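PDB 2ZZJ: glucuronan lyase A from Trichoderma reesei, which cleaves beta-1,4-linked glucuronan chains internally, probably by the beta-elimination typical of polysaccharide lyases, and carries a bound calcium ion on its beta-jelly roll. Local coordinates for residues N29-G34 with W220-A225; F72-S77 with H152-Q157; L38-T43 with S54-N59. One frame throughout, in Å; residues are numbered along the deposited sequence.

Interaction 1 of 3, residues N29-G34 with W220-A225. With CA (calcium ion), chain B.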
loop_
_atom_site.group_PDB
_atom_site.type_symbol
_atom_site.label_atom_id
_atom_site.label_comp_id
_atom_site.label_asym_id
_atom_site.label_seq_id
_atom_site.Cartn_x
_atom_site.Cartn_y
_atom_site.Cartn_z
ATOM N N ASN A 29 20.574 6.404 8.106
ATOM C CA ASN A 29 20.790 7.808 7.698
ATOM C C ASN A 29 19.553 8.590 7.309
ATOM O O ASN A 29 19.553 9.814 7.359
ATOM C CB ASN A 29 21.825 7.916 6.566
ATOM C CG ASN A 29 21.407 7.170 5.301
ATOM O OD1 ASN A 29 20.635 6.200 5.350
ATOM N ND2 ASN A 29 21.944 7.608 4.156
ATOM N N VAL A 30 18.499 7.883 6.898
ATOM C CA VAL A 30 17.244 8.515 6.499
ATOM C C VAL A 30 16.195 7.766 7.307
ATOM O O VAL A 30 15.870 6.631 6.991
ATOM C CB VAL A 30 16.980 8.355 4.977
ATOM C CG1 VAL A 30 15.629 8.976 4.591
ATOM C CG2 VAL A 30 18.142 8.979 4.135
ATOM N N VAL A 31 15.743 8.390 8.387
ATOM C CA VAL A 31 14.946 7.709 9.413
ATOM C C VAL A 31 13.834 8.636 9.884
ATOM O O VAL A 31 14.061 9.826 10.057
ATOM C CB VAL A 31 15.843 7.276 10.609
ATOM C CG1 VAL A 31 15.007 6.873 11.807
ATOM C CG2 VAL A 31 16.765 6.134 10.195
ATOM N N PHE A 32 12.623 8.102 10.099
ATOM C CA PHE A 32 11.565 8.923 10.636
ATOM C C PHE A 32 11.607 9.017 12.184
ATOM O O PHE A 32 11.469 10.102 12.750
ATOM C CB PHE A 32 10.182 8.430 10.155
ATOM C CG PHE A 32 9.031 9.186 10.763
ATOM C CD1 PHE A 32 8.835 10.544 10.463
ATOM C CD2 PHE A 32 8.151 8.545 11.640
ATOM C CE1 PHE A 32 7.786 11.273 11.041
ATOM C CE2 PHE A 32 7.075 9.262 12.228
ATOM C CZ PHE A 32 6.902 10.639 11.930
ATOM N N LYS A 33 11.790 7.892 12.850
ATOM C CA LYS A 33 11.805 7.842 14.321
ATOM C C LYS A 33 12.828 6.792 14.713
ATOM O O LYS A 33 13.002 5.798 13.988
ATOM C CB LYS A 33 10.404 7.480 14.842
ATOM C CG LYS A 33 10.203 7.660 16.335
ATOM C CD LYS A 33 8.811 7.173 16.826
ATOM C CE LYS A 33 7.640 7.946 16.176
ATOM N NZ LYS A 33 6.250 7.587 16.714
ATOM N N GLY A 34 13.504 6.984 15.854
ATOM C CA GLY A 34 14.504 6.000 16.283
ATOM C C GLY A 34 15.733 6.044 15.398
ATOM O O GLY A 34 16.069 7.088 14.866
ATOM N N TRP A 220 11.492 5.297 1.204
ATOM C CA TRP A 220 11.808 4.844 2.556
ATOM C C TRP A 220 10.504 4.656 3.341
ATOM O O TRP A 220 9.501 5.325 3.031
ATOM C CB TRP A 220 12.674 5.865 3.278
ATOM C CG TRP A 220 14.078 5.970 2.759
ATOM C CD1 TRP A 220 15.222 5.495 3.360
ATOM C CD2 TRP A 220 14.489 6.557 1.534
ATOM N NE1 TRP A 220 16.341 5.793 2.576
ATOM C CE2 TRP A 220 15.905 6.440 1.454
ATOM C CE3 TRP A 220 13.806 7.180 0.488
ATOM C CZ2 TRP A 220 16.624 6.908 0.364
ATOM C CZ3 TRP A 220 14.549 7.679 -0.593
ATOM C CH2 TRP A 220 15.929 7.532 -0.643
ATOM N N TYR A 221 10.522 3.755 4.336
ATOM C CA TYR A 221 9.367 3.494 5.183
ATOM C C TYR A 221 9.799 3.393 6.626
ATOM O O TYR A 221 10.943 2.998 6.918
ATOM C CB TYR A 221 8.728 2.153 4.810
ATOM C CG TYR A 221 8.058 2.160 3.470
ATOM C CD1 TYR A 221 6.681 2.408 3.374
ATOM C CD2 TYR A 221 8.777 1.940 2.312
ATOM C CE1 TYR A 221 6.024 2.418 2.103
ATOM C CE2 TYR A 221 8.143 1.962 1.033
ATOM C CZ TYR A 221 6.781 2.181 0.961
ATOM O OH TYR A 221 6.203 2.135 -0.287
ATOM N N ASP A 222 8.873 3.662 7.522
ATOM C CA ASP A 222 9.143 3.521 8.951
ATOM C C ASP A 222 7.831 3.491 9.721
ATOM O O ASP A 222 6.789 3.883 9.192
ATOM C CB ASP A 222 9.990 4.721 9.392
ATOM C CG ASP A 222 10.778 4.458 10.686
ATOM O OD1 ASP A 222 10.615 3.375 11.317
ATOM O OD2 ASP A 222 11.545 5.361 11.051
ATOM N N GLU A 223 7.906 3.079 10.993
ATOM C CA GLU A 223 6.848 3.269 11.931
ATOM C C GLU A 223 5.497 2.737 11.381
ATOM O O GLU A 223 4.535 3.495 11.233
ATOM C CB GLU A 223 6.783 4.784 12.310
ATOM C CG GLU A 223 6.098 5.100 13.608
ATOM C CD GLU A 223 6.861 4.607 14.871
ATOM O OE1 GLU A 223 6.292 4.867 15.952
ATOM O OE2 GLU A 223 7.955 3.964 14.795
ATOM N N VAL A 224 5.453 1.440 11.074
ATOM C CA VAL A 224 4.243 0.807 10.545
ATOM C C VAL A 224 3.512 0.125 11.688
ATOM O O VAL A 224 4.161 -0.500 12.556
ATOM C CB VAL A 224 4.580 -0.255 9.450
ATOM C CG1 VAL A 224 3.282 -0.771 8.768
ATOM C CG2 VAL A 224 5.544 0.328 8.377
ATOM N N ALA A 225 2.182 0.226 11.699
ATOM C CA ALA A 225 1.379 -0.340 12.791
ATOM C C ALA A 225 -0.010 -0.710 12.298
ATOM O O ALA A 225 -0.542 -0.060 11.357
ATOM C CB ALA A 225 1.255 0.661 13.981
HETATM CA CA CA B . 12.384 3.798 12.950
HETATM O O HOH W 1 19.135 5.685 2.955
HETATM O O HOH W 2 10.618 3.945 14.582
HETATM O O HOH W 3 13.903 2.641 14.541
#
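Asp222, on the strand 220-225, reaches into the loop 29-34 and shares a calcium ion with it. Its CB lies beside CB of Phe32, and CG stands anti to the backbone N (chi1 -158°), which carries the carboxylate to the loop. There both oxygens bind calcium, OD1 of Asp222 at 2.4 Å and OD2 at 2.6 Å. OD2 also takes the backbone N-H of Lys33 (N to OD2 of Asp222, 3.1 Å), met 36° out of the carboxylate plane, and a weaker, more bent bond from N of Phe32; OD1 has a weak bond from N of Glu223. Lys33 O binds the metal at 2.3 Å, and the backbone oxygens of Asp7 and Ser36 and two waters complete the site. At one end of the contact Lys33 NZ forms a salt bridge with OE1 of Glu223 (2.8 Å), approaching from above the carboxylate plane, while OE2 of Glu223 accepts from a calcium-bound water and is hydrogen-bonded to OH of Tyr5. At the other end Val30 lays CG1 over the five-membered ring of Trp220, 3.7 Å from its centroid, a CH-pi contact, and a water joins NE1 of Trp220 to OD1 of Asn29. Glu223 and Val224 form a G1 beta bulge opposite Asn6. Calcium and the surrounding N-H groups would favour a charged Asp222; shared with Lys33 O, the metal ties loop to strand.

Interaction 2 of 3, residues F72-S77 with H152-Q157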
loop_
_atom_site.group_PDB
_atom_site.type_symbol
_atom_site.label_atom_id
_atom_site.label_comp_id
_atom_site.label_asym_id
_atom_site.label_seq_id
_atom_site.Cartn_x
_atom_site.Cartn_y
_atom_site.Cartn_z
ATOM N N PHE A 72 1.506 4.259 8.637
ATOM C CA PHE A 72 2.927 4.115 8.248
ATOM C C PHE A 72 3.487 5.449 7.866
ATOM O O PHE A 72 2.722 6.389 7.521
ATOM C CB PHE A 72 3.148 3.114 7.130
ATOM C CG PHE A 72 2.430 3.457 5.839
ATOM C CD1 PHE A 72 3.126 4.045 4.791
ATOM C CD2 PHE A 72 1.066 3.178 5.690
ATOM C CE1 PHE A 72 2.467 4.363 3.565
ATOM C CE2 PHE A 72 0.397 3.490 4.494
ATOM C CZ PHE A 72 1.096 4.085 3.439
ATOM N N ALA A 73 4.813 5.555 7.970
ATOM C CA ALA A 73 5.458 6.734 7.424
ATOM C C ALA A 73 6.173 6.343 6.139
ATOM O O ALA A 73 6.701 5.234 6.035
ATOM C CB ALA A 73 6.450 7.315 8.430
ATOM N N PHE A 74 6.207 7.239 5.168
ATOM C CA PHE A 74 6.978 7.004 3.928
ATOM C C PHE A 74 7.608 8.294 3.421
ATOM O O PHE A 74 7.180 9.384 3.793
ATOM C CB PHE A 74 6.123 6.348 2.828
ATOM C CG PHE A 74 5.237 7.324 2.091
ATOM C CD1 PHE A 74 5.665 7.909 0.901
ATOM C CD2 PHE A 74 3.997 7.707 2.642
ATOM C CE1 PHE A 74 4.843 8.852 0.211
ATOM C CE2 PHE A 74 3.159 8.666 1.967
ATOM C CZ PHE A 74 3.602 9.220 0.765
ATOM N N ARG A 75 8.614 8.142 2.565
ATOM C CA ARG A 75 9.391 9.257 2.076
ATOM C C ARG A 75 9.853 8.926 0.668
ATOM O O ARG A 75 10.445 7.872 0.432
ATOM C CB ARG A 75 10.606 9.447 2.979
ATOM C CG ARG A 75 11.509 10.611 2.554
ATOM C CD ARG A 75 12.779 10.546 3.371
ATOM N NE ARG A 75 13.660 11.688 3.127
ATOM C CZ ARG A 75 14.569 11.729 2.160
ATOM N NH1 ARG A 75 14.701 10.719 1.332
ATOM N NH2 ARG A 75 15.359 12.794 2.026
ATOM N N LEU A 76 9.567 9.824 -0.279
ATOM C CA LEU A 76 10.149 9.683 -1.606
ATOM C C LEU A 76 11.539 10.293 -1.600
ATOM O O LEU A 76 11.806 11.241 -0.847
ATOM C CB LEU A 76 9.329 10.429 -2.637
ATOM C CG LEU A 76 7.822 10.141 -2.684
ATOM C CD1 LEU A 76 7.104 11.012 -3.727
ATOM C CD2 LEU A 76 7.574 8.655 -2.959
ATOM N N SER A 77 12.411 9.808 -2.475
ATOM C CA SER A 77 13.729 10.454 -2.651
ATOM C C SER A 77 13.567 11.964 -2.898
ATOM O O SER A 77 12.609 12.425 -3.498
ATOM C CB SER A 77 14.501 9.846 -3.819
ATOM O OG SER A 77 13.803 10.145 -5.016
ATOM N N HIS A 152 6.272 11.585 5.125
ATOM C CA HIS A 152 4.819 11.735 5.217
ATOM C C HIS A 152 4.220 10.610 6.044
ATOM O O HIS A 152 4.813 9.565 6.143
ATOM C CB HIS A 152 4.211 11.731 3.823
ATOM C CG HIS A 152 4.712 12.860 2.979
ATOM N ND1 HIS A 152 4.453 14.186 3.283
ATOM C CD2 HIS A 152 5.463 12.865 1.851
ATOM C CE1 HIS A 152 5.033 14.957 2.376
ATOM N NE2 HIS A 152 5.631 14.183 1.479
ATOM N N ARG A 153 3.064 10.860 6.653
ATOM C CA ARG A 153 2.490 9.955 7.601
ATOM C C ARG A 153 1.062 9.706 7.202
ATOM O O ARG A 153 0.265 10.656 7.071
ATOM C CB ARG A 153 2.539 10.555 9.034
ATOM C CG ARG A 153 3.968 10.777 9.590
ATOM C CD ARG A 153 4.574 12.143 9.191
ATOM N NE ARG A 153 3.800 13.288 9.683
ATOM C CZ ARG A 153 3.845 14.508 9.126
ATOM N NH1 ARG A 153 4.616 14.738 8.051
ATOM N NH2 ARG A 153 3.106 15.495 9.626
ATOM N N VAL A 154 0.726 8.423 7.048
ATOM C CA VAL A 154 -0.563 8.004 6.500
ATOM C C VAL A 154 -1.253 7.182 7.574
ATOM O O VAL A 154 -0.616 6.304 8.197
ATOM C CB VAL A 154 -0.403 7.123 5.216
ATOM C CG1 VAL A 154 -1.759 6.557 4.754
ATOM C CG2 VAL A 154 0.263 7.911 4.074
ATOM N N VAL A 155 -2.522 7.512 7.831
ATOM C CA VAL A 155 -3.352 6.702 8.716
ATOM C C VAL A 155 -4.632 6.351 7.956
ATOM O O VAL A 155 -5.249 7.245 7.307
ATOM C CB VAL A 155 -3.679 7.388 10.053
ATOM C CG1 VAL A 155 -4.619 6.482 10.907
ATOM C CG2 VAL A 155 -2.397 7.739 10.852
ATOM N N LEU A 156 -4.993 5.066 7.997
ATOM C CA LEU A 156 -6.247 4.595 7.421
ATOM C C LEU A 156 -7.133 4.089 8.545
ATOM O O LEU A 156 -6.673 3.391 9.455
ATOM C CB LEU A 156 -6.025 3.449 6.427
ATOM C CG LEU A 156 -4.849 3.552 5.443
ATOM C CD1 LEU A 156 -4.708 2.237 4.651
ATOM C CD2 LEU A 156 -5.086 4.671 4.516
ATOM N N GLN A 157 -8.407 4.449 8.510
ATOM C CA GLN A 157 -9.372 3.768 9.388
ATOM C C GLN A 157 -10.391 3.128 8.476
ATOM O O GLN A 157 -11.083 3.840 7.769
ATOM C CB GLN A 157 -10.044 4.766 10.311
ATOM C CG GLN A 157 -11.147 4.125 11.162
ATOM C CD GLN A 157 -11.926 5.131 11.972
ATOM O OE1 GLN A 157 -11.743 6.338 11.832
ATOM N NE2 GLN A 157 -12.827 4.628 12.822
#
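Phe72 and Val154 sit side by side on neighbouring antiparallel strands, and the ring of the phenylalanine packs against the valine. CB of Val154 lies over one face of that ring, 4.0 Å from the Phe72 centroid and displaced toward the rim, a CH-pi contact, with CG1 against CE2. The other branch, CG2 of Val154, meets the edge of the Phe74 ring at CE2 (3.7 Å). Both phenylalanines hold CG between the backbone N and the carbonyl carbon (chi1 60° for Phe72), a crowded position that tips the rings over the partner strand. His152 also belongs to this closely packed side: its CB touches CE2 of Phe74, its ring is stacked on Phe172, and ND1 and NE2 are bound by Asp173 and Ser147 O.

Two hydrogen-bonded pairs hold the backbones, Phe72 with Val154 and Phe74 with His152; the shortest bond runs from His152 N to Phe74 O (2.7 Å) and is nearly straight at 175°. Between them, the non-hydrogen-bonded pair of Ala73 and Arg153 faces the other way and is looser between the strands, CB of Ala73 being 4.4 Å from CG of Arg153, though Phe32 and Trp151 pack on Ala73. Only Arg153 of the pair is partly exposed. The chemistry differs by face: packed aromatic and aliphatic groups with the polar His152 ring, against a guanidinium salt-bridged to Asp236.

Interaction 3 of 3, residues L38-T43 with S54-N59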
loop_
_atom_site.group_PDB
_atom_site.type_symbol
_atom_site.label_atom_id
_atom_site.label_comp_id
_atom_site.label_asym_id
_atom_site.label_seq_id
_atom_site.Cartn_x
_atom_site.Cartn_y
_atom_site.Cartn_z
ATOM N N LEU A 38 13.426 1.515 6.712
ATOM C CA LEU A 38 13.600 0.616 5.584
ATOM C C LEU A 38 13.688 1.407 4.317
ATOM O O LEU A 38 12.937 2.362 4.157
ATOM C CB LEU A 38 12.436 -0.361 5.483
ATOM C CG LEU A 38 12.326 -1.339 6.656
ATOM C CD1 LEU A 38 11.058 -2.201 6.544
ATOM C CD2 LEU A 38 13.573 -2.247 6.748
ATOM N N LYS A 39 14.613 1.023 3.436
ATOM C CA LYS A 39 14.743 1.645 2.114
ATOM C C LYS A 39 14.350 0.618 1.058
ATOM O O LYS A 39 14.899 -0.489 1.032
ATOM C CB LYS A 39 16.179 2.116 1.872
ATOM C CG LYS A 39 16.365 2.790 0.512
ATOM C CD LYS A 39 17.784 3.323 0.322
ATOM C CE LYS A 39 18.797 2.176 0.324
ATOM N NZ LYS A 39 20.084 2.698 -0.291
ATOM N N MET A 40 13.385 0.961 0.202
ATOM C CA MET A 40 12.968 0.095 -0.898
ATOM C C MET A 40 13.421 0.750 -2.196
ATOM O O MET A 40 13.212 1.956 -2.385
ATOM C CB MET A 40 11.438 -0.059 -0.956
ATOM C CG MET A 40 10.838 -1.063 0.047
ATOM S SD MET A 40 11.266 -0.673 1.724
ATOM C CE MET A 40 9.963 -1.587 2.558
ATOM N N THR A 41 14.045 -0.026 -3.076
ATOM C CA THR A 41 14.412 0.492 -4.419
ATOM C C THR A 41 13.941 -0.440 -5.521
ATOM O O THR A 41 13.780 -1.676 -5.307
ATOM C CB THR A 41 15.937 0.790 -4.563
ATOM O OG1 THR A 41 16.655 -0.421 -4.858
ATOM C CG2 THR A 41 16.480 1.441 -3.307
ATOM N N GLN A 42 13.680 0.142 -6.688
ATOM C CA GLN A 42 13.403 -0.643 -7.889
ATOM C C GLN A 42 14.120 -0.026 -9.088
ATOM O O GLN A 42 14.347 1.188 -9.129
ATOM C CB GLN A 42 11.903 -0.750 -8.180
ATOM C CG GLN A 42 11.227 -1.962 -7.497
ATOM C CD GLN A 42 11.743 -3.276 -8.120
ATOM O OE1 GLN A 42 12.276 -3.263 -9.241
ATOM N NE2 GLN A 42 11.599 -4.396 -7.399
ATOM N N THR A 43 14.496 -0.862 -10.050
ATOM C CA THR A 43 15.302 -0.406 -11.189
ATOM C C THR A 43 14.666 -0.921 -12.457
ATOM O O THR A 43 14.435 -2.135 -12.603
ATOM C CB THR A 43 16.775 -0.918 -11.102
ATOM O OG1 THR A 43 17.401 -0.432 -9.912
ATOM C CG2 THR A 43 17.602 -0.456 -12.328
ATOM N N SER A 54 9.109 -4.253 -4.597
ATOM C CA SER A 54 10.069 -4.291 -3.476
ATOM C C SER A 54 9.242 -4.008 -2.211
ATOM O O SER A 54 8.947 -2.854 -1.915
ATOM C CB SER A 54 11.176 -3.257 -3.641
ATOM O OG SER A 54 12.107 -3.625 -4.637
ATOM N N GLU A 55 8.837 -5.057 -1.493
ATOM C CA GLU A 55 7.806 -4.943 -0.450
ATOM C C GLU A 55 8.158 -5.798 0.777
ATOM O O GLU A 55 8.976 -6.743 0.683
ATOM C CB GLU A 55 6.431 -5.431 -0.975
ATOM C CG GLU A 55 5.750 -4.502 -2.015
ATOM C CD GLU A 55 4.508 -5.120 -2.636
ATOM O OE1 GLU A 55 4.494 -6.367 -2.864
ATOM O OE2 GLU A 55 3.535 -4.371 -2.887
ATOM N N VAL A 56 7.563 -5.438 1.914
ATOM C CA VAL A 56 7.574 -6.299 3.087
ATOM C C VAL A 56 6.138 -6.609 3.437
ATOM O O VAL A 56 5.255 -5.759 3.262
ATOM C CB VAL A 56 8.309 -5.677 4.264
ATOM C CG1 VAL A 56 9.811 -5.592 3.931
ATOM C CG2 VAL A 56 7.720 -4.235 4.593
ATOM N N ASP A 57 5.882 -7.854 3.877
ATOM C CA ASP A 57 4.499 -8.339 4.012
ATOM C C ASP A 57 4.178 -8.565 5.474
ATOM O O ASP A 57 4.988 -9.167 6.215
ATOM C CB ASP A 57 4.256 -9.697 3.322
ATOM C CG ASP A 57 4.449 -9.672 1.811
ATOM O OD1 ASP A 57 4.715 -8.591 1.246
ATOM O OD2 ASP A 57 4.387 -10.798 1.203
ATOM N N HIS A 58 3.008 -8.089 5.880
ATOM C CA HIS A 58 2.405 -8.469 7.153
ATOM C C HIS A 58 1.191 -9.297 6.783
ATOM O O HIS A 58 0.199 -8.759 6.329
ATOM C CB HIS A 58 1.963 -7.242 7.948
ATOM C CG HIS A 58 1.191 -7.569 9.189
ATOM N ND1 HIS A 58 1.765 -8.210 10.271
ATOM C CD2 HIS A 58 -0.093 -7.322 9.537
ATOM C CE1 HIS A 58 0.862 -8.354 11.227
ATOM N NE2 HIS A 58 -0.274 -7.834 10.806
ATOM N N ASN A 59 1.281 -10.612 6.958
ATOM C CA ASN A 59 0.211 -11.490 6.444
ATOM C C ASN A 59 -1.188 -11.239 6.967
ATOM O O ASN A 59 -2.169 -11.341 6.224
ATOM C CB ASN A 59 0.617 -12.962 6.624
ATOM C CG ASN A 59 1.718 -13.367 5.674
ATOM O OD1 ASN A 59 1.847 -12.790 4.589
ATOM N ND2 ASN A 59 2.542 -14.346 6.082
#
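The hydroxyl of Ser54 is held by two successive residues of 38-43, the backbone O of Thr41 and the amide of Gln42. OG of Ser54 donates to O of Thr41 (2.7 Å), standing well out of the carbonyl plane, and accepts a weak, bent bond from NE2 of Gln42 (2.9 Å, 125° at the hydrogen). The buried hydroxyl thus has one strong donated bond and one weak accepted bond, which should restrict its rotation. In Gln42 the bend at chi2 folds the terminal amide back, bringing NE2 to OG of Ser54; the same NE2 also donates to Glu19 O, so the amide nitrogen bridges two acceptors.

Farther along, CG of Met40 lies 3.3 Å from O of Ser54 and marks the transition from polar to apolar contact. The methionine chain then turns at chi2 (57°) and swings its terminal methyl toward Val56. That methyl, CE of Met40, meets CG2 of Val56 at 4.0 Å, the two side chains crossing at about a right angle. CD1 of Leu38 comes to the same CG2 of Val56 more loosely, at 4.4 Å. Trp13 packs on both Leu38 and Val56, and Val24 and Val197 pack on Val56 as well.

The N-to-C directions of 38-43 and 54-58 are 140° apart, with the axes 6.9 Å apart at closest approach. The strands share no backbone ladder, since each belongs to a different antiparallel sheet: 37-43 is hydrogen-bonded to 216-227 and 23-27, whereas 53-63 is paired with 15-18 and 192-197. Inward-pointing side chains fill the gap between them, with the two bonds of the Ser54 hydroxyl, one of them weak, as the polar link. Such face-to-face packing of two antiparallel sheets is typical of the beta-jelly roll sandwich.

In the fold
Interactions 1 and 2 adjoin in one sheet, where strand 216-227 lies between 66-76 and 37-43: Asp222 O is 2.9 Å from Ala73 N, a probable hydrogen bond. Interaction 3 starts from the same sheet through 37-43, whose Leu38 pairs with Tyr221, but crosses to the opposing one. Both interactions 2 and 3 are buried, the first a backbone ladder with aromatic packing, the second sheet-to-sheet packing with a small polar cluster at Ser54. Interaction 1 is only partly buried and relies on calcium and a salt bridge to hold a loop to the sheet. Along the chain, both other contacts are nested within the long loop that it closes.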